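PDB 6QVI: ComZ from Thermus thermophilus, which is a competence-associated pilin with a beta-solenoid domain on a pseudopilin-like domain and probably serves as a DNA receptor at the pilus tip. Local coordinates for residues Phe458-Val470 against Met484-Ile497. Residues are numbered along the deposited sequence; the frame is centred on the assembly and turned at random.
Sequences FRVVKGNVLFGSV and MSCNASQKAEVVYI
Val465, Leu466 and Phe467 pair in parallel with Glu493, Val494 and Val495, as successive coils stack in a beta-solenoid. Leu466 is held through both backbone polar atoms: its N donates to Glu493 O (3.1 Å), and its O receives Val495 N (2.8 Å) at a nearly straight 172°. Gly468, where the chain turns a corner, continues the ladder with N to Val495 O and O to Ile497 N. Its O also meets the Tyr496 ring edge in plane. The tight part is apolar. Val465 CG2 touches Val495 CG2 at 3.6 Å, and Phe467 lies alongside Val495, CD1 to Val495 CB. The Phe467 ring meets Tyr191 edge-to-face, and the Tyr191 hydroxyl is hydrogen-bonded to Glu493 OE2. Ala492 CB fits against Val460 CG1.

The other end is looser and more exposed. Lys462 bends at chi3 (141°) and crosses Gln490, and its NZ hydrogen-bonds Gln490 OE1 (2.6 Å). With an alanine at Lys462, Gln490 OE1 would probably lose this donor, and Gln490 CB the chain packed against it. Met484 CE lies over one face of the Arg459 guanidinium, while Arg459 NH1 makes a salt bridge to Asp440. Neighbouring coils are thus held by backbone bonds and apolar contacts, with a single side-chain hydrogen bond at the exposed end.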
# COMPACT_ATOMS: atom_id res chain seq x y z
N PHE A 458 -5.42 -7.59 15.76
CA PHE A 458 -5.01 -8.77 15.07
C PHE A 458 -4.08 -9.51 15.97
O PHE A 458 -3.04 -9.02 16.24
CB PHE A 458 -4.27 -8.38 13.85
CG PHE A 458 -3.48 -9.46 13.26
CD1 PHE A 458 -3.93 -10.10 12.16
CD2 PHE A 458 -2.29 -9.81 13.77
CE1 PHE A 458 -3.21 -11.09 11.59
CE2 PHE A 458 -1.55 -10.79 13.20
CZ PHE A 458 -2.01 -11.44 12.11
N ARG A 459 -4.48 -10.69 16.42
CA ARG A 459 -3.68 -11.51 17.30
C ARG A 459 -2.96 -12.58 16.55
O ARG A 459 -3.42 -13.06 15.56
CB ARG A 459 -4.51 -12.19 18.36
CG ARG A 459 -5.13 -11.24 19.35
CD ARG A 459 -5.68 -11.94 20.57
NE ARG A 459 -6.11 -10.95 21.53
CZ ARG A 459 -7.22 -10.27 21.41
NH1 ARG A 459 -7.98 -10.47 20.37
NH2 ARG A 459 -7.55 -9.38 22.31
N VAL A 460 -1.81 -12.95 17.06
CA VAL A 460 -1.01 -13.96 16.44
C VAL A 460 -0.19 -14.62 17.53
O VAL A 460 0.06 -14.04 18.56
CB VAL A 460 -0.14 -13.33 15.38
CG1 VAL A 460 0.87 -12.42 16.02
CG2 VAL A 460 0.50 -14.35 14.48
N VAL A 461 0.16 -15.86 17.32
CA VAL A 461 0.91 -16.65 18.28
C VAL A 461 2.40 -16.62 17.93
O VAL A 461 2.77 -16.56 16.74
CB VAL A 461 0.36 -18.09 18.27
CG1 VAL A 461 -0.92 -18.19 19.11
CG2 VAL A 461 0.01 -18.41 16.83
N LYS A 462 3.25 -16.63 18.95
CA LYS A 462 4.69 -16.77 18.74
C LYS A 462 4.99 -17.91 17.76
O LYS A 462 4.42 -19.00 17.87
CB LYS A 462 5.40 -17.07 20.07
CG LYS A 462 4.77 -16.47 21.31
CD LYS A 462 5.27 -17.19 22.59
CE LYS A 462 5.52 -16.20 23.76
NZ LYS A 462 6.56 -16.64 24.72
N GLY A 463 5.86 -17.65 16.79
CA GLY A 463 6.32 -18.69 15.89
C GLY A 463 5.66 -18.70 14.53
O GLY A 463 6.22 -19.28 13.59
N ASN A 464 4.49 -18.10 14.43
CA ASN A 464 3.73 -18.08 13.20
C ASN A 464 4.03 -16.81 12.45
O ASN A 464 4.29 -15.76 13.04
CB ASN A 464 2.24 -18.18 13.55
CG ASN A 464 1.99 -19.40 14.45
OD1 ASN A 464 2.53 -19.47 15.54
ND2 ASN A 464 1.14 -20.29 14.03
N VAL A 465 4.03 -16.91 11.13
CA VAL A 465 4.40 -15.80 10.27
C VAL A 465 3.27 -15.53 9.29
O VAL A 465 2.63 -16.46 8.78
CB VAL A 465 5.77 -16.06 9.58
CG1 VAL A 465 5.75 -17.29 8.74
CG2 VAL A 465 6.21 -14.86 8.74
N LEU A 466 2.98 -14.25 9.07
CA LEU A 466 1.97 -13.82 8.12
C LEU A 466 2.66 -13.08 7.00
O LEU A 466 3.44 -12.15 7.24
CB LEU A 466 0.93 -12.93 8.78
CG LEU A 466 -0.03 -12.27 7.81
CD1 LEU A 466 -0.81 -13.32 7.02
CD2 LEU A 466 -0.93 -11.48 8.65
N PHE A 467 2.42 -13.53 5.78
CA PHE A 467 2.95 -12.88 4.59
C PHE A 467 1.84 -12.12 3.91
O PHE A 467 0.75 -12.65 3.71
CB PHE A 467 3.56 -13.90 3.63
CG PHE A 467 4.48 -14.88 4.30
CD1 PHE A 467 5.85 -14.77 4.17
CD2 PHE A 467 3.97 -15.96 5.01
CE1 PHE A 467 6.71 -15.68 4.76
CE2 PHE A 467 4.83 -16.89 5.60
CZ PHE A 467 6.20 -16.75 5.47
N GLY A 468 2.14 -10.89 3.52
CA GLY A 468 1.10 -10.01 3.03
C GLY A 468 1.24 -8.69 3.75
O GLY A 468 2.19 -7.95 3.47
N SER A 469 0.30 -8.36 4.64
CA SER A 469 0.32 -7.11 5.40
C SER A 469 -0.83 -7.15 6.39
O SER A 469 -1.86 -7.78 6.12
CB SER A 469 0.18 -5.88 4.47
OG SER A 469 -0.83 -6.13 3.50
N VAL A 470 -0.70 -6.44 7.51
CA VAL A 470 -1.87 -6.31 8.37
C VAL A 470 -2.10 -4.84 8.55
O VAL A 470 -1.16 -4.08 8.76
CB VAL A 470 -1.73 -7.07 9.72
CG1 VAL A 470 -1.15 -8.44 9.47
CG2 VAL A 470 -1.01 -6.25 10.86
N MET A 484 -5.35 -15.15 25.13
CA MET A 484 -5.85 -13.96 24.55
C MET A 484 -5.28 -12.74 25.24
O MET A 484 -5.72 -11.63 25.00
CB MET A 484 -7.35 -13.94 24.62
CG MET A 484 -7.98 -14.80 23.56
SD MET A 484 -9.01 -13.77 22.57
CE MET A 484 -9.35 -12.46 23.72
N SER A 485 -4.30 -12.97 26.11
CA SER A 485 -3.63 -11.91 26.84
C SER A 485 -2.47 -11.50 25.99
O SER A 485 -1.70 -12.31 25.52
CB SER A 485 -3.20 -12.38 28.21
OG SER A 485 -4.28 -12.27 29.12
N CYS A 486 -2.38 -10.21 25.79
CA CYS A 486 -1.39 -9.63 24.93
C CYS A 486 0.03 -9.62 25.43
O CYS A 486 0.93 -9.58 24.64
CB CYS A 486 -1.80 -8.22 24.59
SG CYS A 486 -3.01 -8.20 23.27
N ASN A 487 0.24 -9.60 26.73
CA ASN A 487 1.61 -9.56 27.18
C ASN A 487 2.36 -10.80 26.76
O ASN A 487 2.15 -11.88 27.29
CB ASN A 487 1.72 -9.32 28.68
CG ASN A 487 2.87 -8.40 29.02
OD1 ASN A 487 3.60 -7.97 28.14
ND2 ASN A 487 3.05 -8.11 30.30
N ALA A 488 3.19 -10.65 25.75
CA ALA A 488 3.99 -11.74 25.27
C ALA A 488 5.39 -11.22 25.14
O ALA A 488 5.63 -10.02 25.00
CB ALA A 488 3.49 -12.24 23.95
N SER A 489 6.34 -12.13 25.19
CA SER A 489 7.72 -11.76 25.11
C SER A 489 8.40 -12.49 24.01
O SER A 489 9.51 -12.15 23.66
CB SER A 489 8.40 -12.01 26.44
OG SER A 489 7.56 -11.58 27.49
N GLN A 490 7.78 -13.53 23.47
CA GLN A 490 8.42 -14.12 22.31
C GLN A 490 7.90 -13.44 21.08
O GLN A 490 7.01 -12.64 21.12
CB GLN A 490 8.44 -15.64 22.19
CG GLN A 490 9.41 -16.33 23.10
CD GLN A 490 9.16 -17.82 23.17
OE1 GLN A 490 8.41 -18.28 24.02
NE2 GLN A 490 9.78 -18.58 22.27
N LYS A 491 8.37 -13.90 19.96
CA LYS A 491 8.22 -13.13 18.74
C LYS A 491 7.33 -13.86 17.74
O LYS A 491 7.54 -15.05 17.47
CB LYS A 491 9.61 -12.88 18.13
CG LYS A 491 10.54 -12.12 19.09
CD LYS A 491 11.93 -11.83 18.52
CE LYS A 491 12.73 -10.81 19.37
NZ LYS A 491 14.01 -10.42 18.70
N ALA A 492 6.36 -13.14 17.21
CA ALA A 492 5.69 -13.48 15.97
C ALA A 492 6.29 -12.62 14.86
O ALA A 492 7.01 -11.65 15.13
CB ALA A 492 4.19 -13.26 16.07
N GLU A 493 6.03 -12.98 13.60
CA GLU A 493 6.68 -12.28 12.50
C GLU A 493 5.71 -11.95 11.37
O GLU A 493 4.82 -12.73 11.05
CB GLU A 493 7.91 -13.08 12.00
CG GLU A 493 8.34 -12.77 10.56
CD GLU A 493 9.66 -13.43 10.15
OE1 GLU A 493 10.33 -14.06 10.99
OE2 GLU A 493 10.06 -13.23 8.99
N VAL A 494 5.90 -10.79 10.76
CA VAL A 494 5.09 -10.37 9.62
C VAL A 494 6.04 -10.05 8.48
O VAL A 494 7.01 -9.30 8.66
CB VAL A 494 4.19 -9.15 9.92
CG1 VAL A 494 3.28 -8.87 8.71
CG2 VAL A 494 3.36 -9.34 11.21
N VAL A 495 5.75 -10.57 7.30
CA VAL A 495 6.62 -10.39 6.17
C VAL A 495 5.85 -9.63 5.11
O VAL A 495 4.88 -10.14 4.55
CB VAL A 495 7.13 -11.73 5.64
CG1 VAL A 495 7.99 -11.54 4.40
CG2 VAL A 495 7.92 -12.42 6.76
N TYR A 496 6.27 -8.40 4.87
CA TYR A 496 5.54 -7.59 3.91
C TYR A 496 5.87 -8.06 2.51
O TYR A 496 7.04 -8.06 2.11
CB TYR A 496 5.85 -6.12 4.10
CG TYR A 496 5.28 -5.28 2.98
CD1 TYR A 496 5.99 -4.21 2.48
CD2 TYR A 496 4.00 -5.50 2.50
CE1 TYR A 496 5.47 -3.44 1.48
CE2 TYR A 496 3.47 -4.72 1.48
CZ TYR A 496 4.21 -3.69 0.98
OH TYR A 496 3.70 -2.91 -0.03
N ILE A 497 4.84 -8.43 1.76
CA ILE A 497 4.99 -8.80 0.37
C ILE A 497 4.11 -7.87 -0.45
O ILE A 497 2.88 -7.96 -0.40
CB ILE A 497 4.62 -10.26 0.12
CG1 ILE A 497 5.53 -11.18 0.90
CG2 ILE A 497 4.69 -10.60 -1.35
CD1 ILE A 497 5.30 -12.66 0.60